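Side-chain contacts in thiamine pyrophosphokinase (Candida albicans, PDB 2G9Z), which catalyses the transfer of pyrophosphate from ATP to thiamine, yielding the cofactor thiamine pyrophosphate: residues F241-N245 and D246-L250; Y294-K297 and Y298-N302. One frame throughout, in Å; residues are numbered along the deposited sequence.

Interaction 1: residues F241-N245 and D246-L250; sequences FITTN and DIIFL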
ATOM      1  N   PHE A 241       9.568  -4.684   6.873  1.00 16.47           N
ATOM      2  CA  PHE A 241       9.537  -4.333   5.465  1.00 16.93           C
ATOM      3  C   PHE A 241      10.293  -3.019   5.382  1.00 18.98           C
ATOM      4  O   PHE A 241       9.913  -2.034   6.027  1.00 18.78           O
ATOM      5  CB  PHE A 241       8.104  -4.107   4.971  1.00 17.47           C
ATOM      6  CG  PHE A 241       7.302  -5.358   4.825  1.00 17.40           C
ATOM      7  CD1 PHE A 241       7.570  -6.259   3.799  1.00 20.09           C
ATOM      8  CD2 PHE A 241       6.262  -5.630   5.701  1.00 19.79           C
ATOM      9  CE1 PHE A 241       6.804  -7.417   3.652  1.00 21.53           C
ATOM     10  CE2 PHE A 241       5.491  -6.784   5.561  1.00 20.90           C
ATOM     11  CZ  PHE A 241       5.763  -7.676   4.538  1.00 19.85           C
ATOM     12  N   ILE A 242      11.380  -3.000   4.624  1.00 17.54           N
ATOM     13  CA  ILE A 242      12.144  -1.774   4.470  1.00 19.71           C
ATOM     14  C   ILE A 242      11.880  -1.288   3.060  1.00 20.06           C
ATOM     15  O   ILE A 242      12.150  -2.000   2.092  1.00 18.17           O
ATOM     16  CB  ILE A 242      13.654  -2.008   4.667  1.00 21.78           C
ATOM     17  CG1 ILE A 242      13.939  -2.377   6.126  1.00 22.99           C
ATOM     18  CG2 ILE A 242      14.429  -0.748   4.280  1.00 22.65           C
ATOM     19  CD1 ILE A 242      15.396  -2.700   6.398  1.00 24.29           C
ATOM     20  N   THR A 243      11.321  -0.090   2.943  1.00 21.42           N
ATOM     21  CA  THR A 243      11.011   0.463   1.633  1.00 25.36           C
ATOM     22  C   THR A 243      11.834   1.705   1.379  1.00 25.72           C
ATOM     23  O   THR A 243      12.695   2.070   2.176  1.00 26.80           O
ATOM     24  CB  THR A 243       9.522   0.848   1.515  1.00 26.89           C
ATOM     25  OG1 THR A 243       9.293   2.094   2.190  1.00 26.17           O
ATOM     26  CG2 THR A 243       8.650  -0.228   2.146  1.00 26.92           C
ATOM     27  N   THR A 244      11.554   2.356   0.258  1.00 26.89           N
ATOM     28  CA  THR A 244      12.258   3.569  -0.119  1.00 28.84           C
ATOM     29  C   THR A 244      11.872   4.712   0.818  1.00 29.10           C
ATOM     30  O   THR A 244      12.666   5.611   1.088  1.00 30.60           O
ATOM     31  CB  THR A 244      11.906   3.973  -1.562  1.00 29.13           C
ATOM     32  OG1 THR A 244      12.337   2.945  -2.461  1.00 31.45           O
ATOM     33  CG2 THR A 244      12.586   5.285  -1.933  1.00 32.51           C
ATOM     34  N   ASN A 245      10.653   4.650   1.335  1.00 27.35           N
ATOM     35  CA  ASN A 245      10.147   5.699   2.205  1.00 26.96           C
ATOM     36  C   ASN A 245      10.119   5.395   3.693  1.00 26.76           C
ATOM     37  O   ASN A 245      10.248   6.305   4.519  1.00 25.22           O
ATOM     38  CB  ASN A 245       8.739   6.067   1.747  1.00 26.80           C
ATOM     39  CG  ASN A 245       8.689   6.414   0.278  1.00 27.29           C
ATOM     40  OD1 ASN A 245       9.147   7.480  -0.128  1.00 29.36           O
ATOM     41  ND2 ASN A 245       8.155   5.502  -0.532  1.00 24.94           N
ATOM     42  N   ASP A 246       9.969   4.124   4.044  1.00 25.69           N
ATOM     43  CA  ASP A 246       9.856   3.774   5.447  1.00 24.78           C
ATOM     44  C   ASP A 246      10.173   2.329   5.811  1.00 22.48           C
ATOM     45  O   ASP A 246      10.626   1.537   4.987  1.00 21.00           O
ATOM     46  CB  ASP A 246       8.423   4.082   5.890  1.00 27.77           C
ATOM     47  CG  ASP A 246       7.383   3.554   4.903  1.00 29.66           C
ATOM     48  OD1 ASP A 246       7.516   2.393   4.463  1.00 32.45           O
ATOM     49  OD2 ASP A 246       6.428   4.290   4.563  1.00 27.86           O
ATOM     50  N   ILE A 247       9.941   2.020   7.080  1.00 19.78           N
ATOM     51  CA  ILE A 247      10.107   0.680   7.611  1.00 17.37           C
ATOM     52  C   ILE A 247       8.721   0.350   8.159  1.00 17.87           C
ATOM     53  O   ILE A 247       8.080   1.181   8.816  1.00 15.77           O
ATOM     54  CB  ILE A 247      11.166   0.615   8.729  1.00 17.50           C
ATOM     55  CG1 ILE A 247      11.361  -0.840   9.158  1.00 17.18           C
ATOM     56  CG2 ILE A 247      10.756   1.490   9.910  1.00 18.64           C
ATOM     57  CD1 ILE A 247      12.613  -1.072   9.977  1.00 18.79           C
ATOM     58  N   ILE A 248       8.258  -0.859   7.871  1.00 16.57           N
ATOM     59  CA  ILE A 248       6.929  -1.292   8.271  1.00 15.91           C
ATOM     60  C   ILE A 248       7.030  -2.569   9.084  1.00 16.39           C
ATOM     61  O   ILE A 248       7.732  -3.508   8.706  1.00 13.75           O
ATOM     62  CB  ILE A 248       6.068  -1.524   7.012  1.00 16.30           C
ATOM     63  CG1 ILE A 248       6.095  -0.252   6.159  1.00 14.09           C
ATOM     64  CG2 ILE A 248       4.643  -1.913   7.395  1.00 15.71           C
ATOM     65  CD1 ILE A 248       5.454  -0.399   4.795  1.00 17.61           C
ATOM     66  N   PHE A 249       6.336  -2.593  10.213  1.00 14.70           N
ATOM     67  CA  PHE A 249       6.375  -3.753  11.090  1.00 15.56           C
ATOM     68  C   PHE A 249       5.077  -3.884  11.848  1.00 16.42           C
ATOM     69  O   PHE A 249       4.182  -3.037  11.748  1.00 14.99           O
ATOM     70  CB  PHE A 249       7.551  -3.653  12.074  1.00 13.50           C
ATOM     71  CG  PHE A 249       7.633  -2.342  12.799  1.00 16.40           C
ATOM     72  CD1 PHE A 249       8.172  -1.219  12.178  1.00 16.38           C
ATOM     73  CD2 PHE A 249       7.145  -2.220  14.097  1.00 15.72           C
ATOM     74  CE1 PHE A 249       8.222   0.008  12.842  1.00 19.96           C
ATOM     75  CE2 PHE A 249       7.189  -1.002  14.769  1.00 16.26           C
ATOM     76  CZ  PHE A 249       7.728   0.114  14.140  1.00 17.28           C
ATOM     77  N   LEU A 250       4.981  -4.947  12.630  1.00 17.13           N
ATOM     78  CA  LEU A 250       3.764  -5.199  13.365  1.00 18.01           C
ATOM     79  C   LEU A 250       3.882  -4.917  14.849  1.00 17.43           C
ATOM     80  O   LEU A 250       4.852  -5.306  15.495  1.00 19.98           O
ATOM     81  CB  LEU A 250       3.336  -6.655  13.146  1.00 17.44           C
ATOM     82  CG  LEU A 250       1.882  -7.035  13.431  1.00 21.27           C
ATOM     83  CD1 LEU A 250       0.971  -6.323  12.445  1.00 18.94           C
ATOM     84  CD2 LEU A 250       1.710  -8.547  13.306  1.00 19.58           C
TER

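Interaction 2: residues Y294-K297 and Y298-N302; sequences YGLK and YDMRN. With VNP (3-[(4-amino-2-methylpyrimidin-5-yl)methyl]-5-(2-{[hydroxy(phosphonoamino)phosphoryl]oxy}ethyl)-4-methyl-1,3-thiazol-3-I um), chain N.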
ATOM      1  N   TYR A 294       2.262   6.583  24.029  1.00 15.94           N
ATOM      2  CA  TYR A 294       3.024   7.488  24.884  1.00 16.88           C
ATOM      3  C   TYR A 294       4.311   7.777  24.121  1.00 15.16           C
ATOM      4  O   TYR A 294       5.144   6.889  23.951  1.00 16.09           O
ATOM      5  CB  TYR A 294       3.343   6.810  26.220  1.00 18.66           C
ATOM      6  CG  TYR A 294       2.127   6.209  26.884  1.00 22.80           C
ATOM      7  CD1 TYR A 294       1.322   6.965  27.742  1.00 24.56           C
ATOM      8  CD2 TYR A 294       1.742   4.898  26.604  1.00 23.15           C
ATOM      9  CE1 TYR A 294       0.160   6.426  28.301  1.00 25.47           C
ATOM     10  CE2 TYR A 294       0.588   4.355  27.151  1.00 27.33           C
ATOM     11  CZ  TYR A 294      -0.199   5.120  27.996  1.00 25.43           C
ATOM     12  OH  TYR A 294      -1.345   4.571  28.522  1.00 28.57           O
ATOM     13  N   GLY A 295       4.465   9.005  23.640  1.00 13.78           N
ATOM     14  CA  GLY A 295       5.666   9.339  22.896  1.00 14.57           C
ATOM     15  C   GLY A 295       5.431   9.778  21.461  1.00 13.94           C
ATOM     16  O   GLY A 295       6.365  10.181  20.777  1.00 16.89           O
ATOM     17  N   LEU A 296       4.196   9.687  20.983  1.00 14.94           N
ATOM     18  CA  LEU A 296       3.900  10.135  19.628  1.00 15.16           C
ATOM     19  C   LEU A 296       3.440  11.591  19.713  1.00 16.75           C
ATOM     20  O   LEU A 296       2.934  12.019  20.752  1.00 16.88           O
ATOM     21  CB  LEU A 296       2.806   9.269  18.996  1.00 13.17           C
ATOM     22  CG  LEU A 296       3.162   7.783  18.900  1.00 16.03           C
ATOM     23  CD1 LEU A 296       2.045   7.035  18.177  1.00 14.94           C
ATOM     24  CD2 LEU A 296       4.490   7.614  18.160  1.00 15.05           C
ATOM     25  N   LYS A 297       3.631  12.343  18.633  1.00 16.27           N
ATOM     26  CA  LYS A 297       3.235  13.749  18.586  1.00 17.49           C
ATOM     27  C   LYS A 297       1.747  13.879  18.897  1.00 18.39           C
ATOM     28  O   LYS A 297       1.327  14.780  19.622  1.00 19.90           O
ATOM     29  CB  LYS A 297       3.540  14.330  17.203  1.00 18.06           C
ATOM     30  CG  LYS A 297       3.194  15.812  17.029  1.00 18.46           C
ATOM     31  CD  LYS A 297       4.076  16.714  17.870  1.00 19.39           C
ATOM     32  CE  LYS A 297       3.699  18.182  17.672  1.00 21.77           C
ATOM     33  NZ  LYS A 297       4.514  19.075  18.546  1.00 22.24           N
ATOM     34  N   TYR A 298       0.953  12.971  18.345  1.00 16.51           N
ATOM     35  CA  TYR A 298      -0.481  12.959  18.595  1.00 17.13           C
ATOM     36  C   TYR A 298      -0.748  11.639  19.312  1.00 17.50           C
ATOM     37  O   TYR A 298      -1.123  10.639  18.697  1.00 14.93           O
ATOM     38  CB  TYR A 298      -1.240  13.048  17.269  1.00 15.89           C
ATOM     39  CG  TYR A 298      -0.852  14.276  16.480  1.00 17.05           C
ATOM     40  CD1 TYR A 298      -1.486  15.502  16.693  1.00 15.11           C
ATOM     41  CD2 TYR A 298       0.202  14.232  15.572  1.00 16.30           C
ATOM     42  CE1 TYR A 298      -1.074  16.650  16.017  1.00 17.66           C
ATOM     43  CE2 TYR A 298       0.623  15.372  14.899  1.00 17.60           C
ATOM     44  CZ  TYR A 298      -0.014  16.575  15.124  1.00 17.36           C
ATOM     45  OH  TYR A 298       0.426  17.699  14.463  1.00 19.38           O
ATOM     46  N   ASP A 299      -0.504  11.641  20.621  1.00 17.71           N
ATOM     47  CA  ASP A 299      -0.696  10.452  21.433  1.00 17.47           C
ATOM     48  C   ASP A 299      -2.164  10.130  21.575  1.00 17.63           C
ATOM     49  O   ASP A 299      -3.004  11.021  21.714  1.00 19.92           O
ATOM     50  CB  ASP A 299      -0.065  10.615  22.826  1.00 16.15           C
ATOM     51  CG  ASP A 299       1.388  10.164  22.866  1.00 19.65           C
ATOM     52  OD1 ASP A 299       1.740   9.229  22.102  1.00 17.83           O
ATOM     53  OD2 ASP A 299       2.175  10.725  23.668  1.00 17.65           O
ATOM     54  N   MET A 300      -2.465   8.841  21.551  1.00 17.94           N
ATOM     55  CA  MET A 300      -3.837   8.375  21.655  1.00 18.19           C
ATOM     56  C   MET A 300      -4.089   7.688  22.989  1.00 18.56           C
ATOM     57  O   MET A 300      -3.195   7.075  23.571  1.00 17.66           O
ATOM     58  CB  MET A 300      -4.127   7.402  20.504  1.00 18.52           C
ATOM     59  CG  MET A 300      -4.083   8.041  19.115  1.00 16.74           C
ATOM     60  SD  MET A 300      -3.596   6.890  17.779  1.00 17.16           S
ATOM     61  CE  MET A 300      -1.831   6.870  18.006  1.00 19.99           C
ATOM     62  N   ARG A 301      -5.314   7.813  23.478  1.00 19.91           N
ATOM     63  CA  ARG A 301      -5.715   7.168  24.715  1.00 20.65           C
ATOM     64  C   ARG A 301      -7.095   6.594  24.433  1.00 18.06           C
ATOM     65  O   ARG A 301      -8.008   7.329  24.075  1.00 19.09           O
ATOM     66  CB  ARG A 301      -5.760   8.176  25.875  1.00 20.56           C
ATOM     67  CG  ARG A 301      -4.400   8.822  26.180  1.00 22.90           C
ATOM     68  CD  ARG A 301      -3.327   7.760  26.400  1.00 23.74           C
ATOM     69  NE  ARG A 301      -1.985   8.258  26.115  1.00 22.17           N
ATOM     70  CZ  ARG A 301      -1.339   9.153  26.856  1.00 23.54           C
ATOM     71  NH1 ARG A 301      -1.910   9.656  27.949  1.00 22.00           N
ATOM     72  NH2 ARG A 301      -0.127   9.555  26.496  1.00 18.30           N
ATOM     73  N   ASN A 302      -7.225   5.277  24.557  1.00 20.00           N
ATOM     74  CA  ASN A 302      -8.494   4.597  24.309  1.00 20.69           C
ATOM     75  C   ASN A 302      -9.091   5.026  22.969  1.00 21.68           C
ATOM     76  O   ASN A 302     -10.308   5.152  22.827  1.00 21.50           O
ATOM     77  CB  ASN A 302      -9.467   4.907  25.446  1.00 22.86           C
ATOM     78  CG  ASN A 302      -8.948   4.429  26.792  1.00 25.91           C
ATOM     79  OD1 ASN A 302      -8.713   3.238  26.992  1.00 27.01           O
ATOM     80  ND2 ASN A 302      -8.762   5.359  27.718  1.00 25.39           N
TER
HETATM   81  O2G VNP N 601       2.397  16.495   7.027  1.00 23.52           O
HETATM   82  PG  VNP N 601       2.475  15.309   5.945  1.00 22.16           P
HETATM   83  O3G VNP N 601       3.044  14.083   6.549  1.00 24.39           O
HETATM   84  O1G VNP N 601       3.395  15.868   4.747  1.00 26.22           O
HETATM   85  N3B VNP N 601       0.983  15.059   5.352  1.00 20.41           N
HETATM   86  PB  VNP N 601       0.072  16.400   5.254  1.00 20.46           P
HETATM   87  O2B VNP N 601      -1.152  16.080   4.486  1.00 19.71           O
HETATM   88  O1B VNP N 601       0.928  17.497   4.755  1.00 19.22           O
HETATM   89  O1  VNP N 601      -0.321  16.723   6.783  1.00 21.01           O
HETATM   90  C7  VNP N 601      -1.069  15.838   7.625  1.00 21.45           C
HETATM   91  C12 VNP N 601      -1.808  16.724   8.629  1.00 20.34           C
HETATM   92  C11 VNP N 601      -2.580  16.015   9.747  1.00 19.11           C
HETATM   93  C10 VNP N 601      -1.746  15.453  10.901  1.00 15.29           C
HETATM   94  CM4 VNP N 601      -0.424  16.081  11.349  1.00 13.85           C
HETATM   95  S1  VNP N 601      -3.565  14.543   9.312  1.00 19.00           S
HETATM   96  C9  VNP N 601      -3.335  13.821  10.888  1.00 17.22           C
HETATM   97  N5  VNP N 601      -2.257  14.355  11.467  1.00 16.83           N
HETATM   98  C7A VNP N 601      -1.593  13.731  12.623  1.00 14.78           C
HETATM   99  C5A VNP N 601      -2.531  12.894  13.497  1.00 14.36           C
HETATM  100  C6A VNP N 601      -2.226  11.543  13.610  1.00 14.36           C
HETATM  101  N1A VNP N 601      -2.917  10.753  14.410  1.00 15.72           N
HETATM  102  C2A VNP N 601      -3.937  11.230  15.136  1.00 13.40           C
HETATM  103  CM2 VNP N 601      -4.693  10.295  16.082  1.00 16.52           C
HETATM  104  N3A VNP N 601      -4.275  12.524  15.055  1.00 12.71           N
HETATM  105  C4A VNP N 601      -3.600  13.363  14.256  1.00 14.92           C
HETATM  106  N4A VNP N 601      -3.965  14.642  14.208  1.00 17.29           N

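Interaction 1: residues F241-N245 and D246-L250
The turn of a β-hairpin, between strands 237-242 and 246-251, is closed where T243 meets D246. T243 N donates to D246 O at 2.7 Å, and in return D246 N donates to T243 OG1 at 2.8 Å. That same hydroxyl oxygen accepts N245 N at 3.0 Å, which makes an ST turn; a chi1 of 78° tucks OG1 back over its own main chain, in reach of both amides. Threonine suits the place because its short branch carries an acceptor on one arm and on the other a methyl, CG2, that lies 4.2 Å from I248 CD1. Further from the turn, F241 and I248 form an antiparallel hydrogen-bonded pair, joined by a bond each way between their backbone N and O atoms, with their CB atoms in contact on one face of the sheet. The branched chains of I242 and I247 meet through CG1 on the other face. D246 OD1 comes within 2.9 Å of T243 OG1, while OD2 accepts the backbone N of F217 of the second subunit. One hydroxyl thus satisfies two turn amides, and the aspartate's carboxylate joins the turn to the dimer interface.

Interaction 2: residues Y294-K297 and Y298-N302
Y298 offers one ring face to the thiamine pyrophosphate analogue VNP and the other to K297. The ligand's methylene carbon C7A is 3.5 Å from Y298 CD2, toward the rim of the ring, and K297 CG packs on the opposite face, 3.4 Å from Y298 CE2. K297 turns at chi2 (67°), and its NZ pairs with D29, so an aliphatic stem backs the ring while the charge lies elsewhere. Y298 OH hydrogen-bonds to OE1 of Q151 of the second subunit. M300 CG touches the pyrimidine methyl CM2 at 3.8 Å and its CE reaches L296 CD1, so the unbranched, flexible thioether fits against both the ligand and the branched leucine. The chain reverses here between strands 289-294 and 298-301, in the vitamin B1-binding domain, and D299 holds the turn from within, its short carboxylate offering one oxygen to each of two successive amides: OD2 accepts G295 N at 2.9 Å through its syn lone pair, OD1 accepts L296 N at 2.7 Å from above the carboxylate plane. G295 has a positive phi of 119°, at which a CB would jam against the preceding carbonyl. Farther out, Y294 CE1 lies 3.4 Å above the centre of the R301 guanidinium, the planes 28° apart, while R301 NE donates to the carbonyl of S293.

Overall arrangement
From the N terminus, the chain first reaches interaction 1, which closes the short loop between strands 237-242 and 246-251, at the place where the large mixed sheet changes from parallel to antiparallel order. Interaction 2 follows later, closing the loop between strands 289-294 and 298-301. The two lie in series, neither nested nor crossed, with centres about 21 Å apart and nearest atoms about 9 Å apart. Interaction 1 lies close to the centre of the folded chain, interaction 2 toward its periphery, where it joins the five-stranded sheet to the small one that strand 298-301 forms with 23-26. Both face the second subunit, through D246 in one and Y298 in the other.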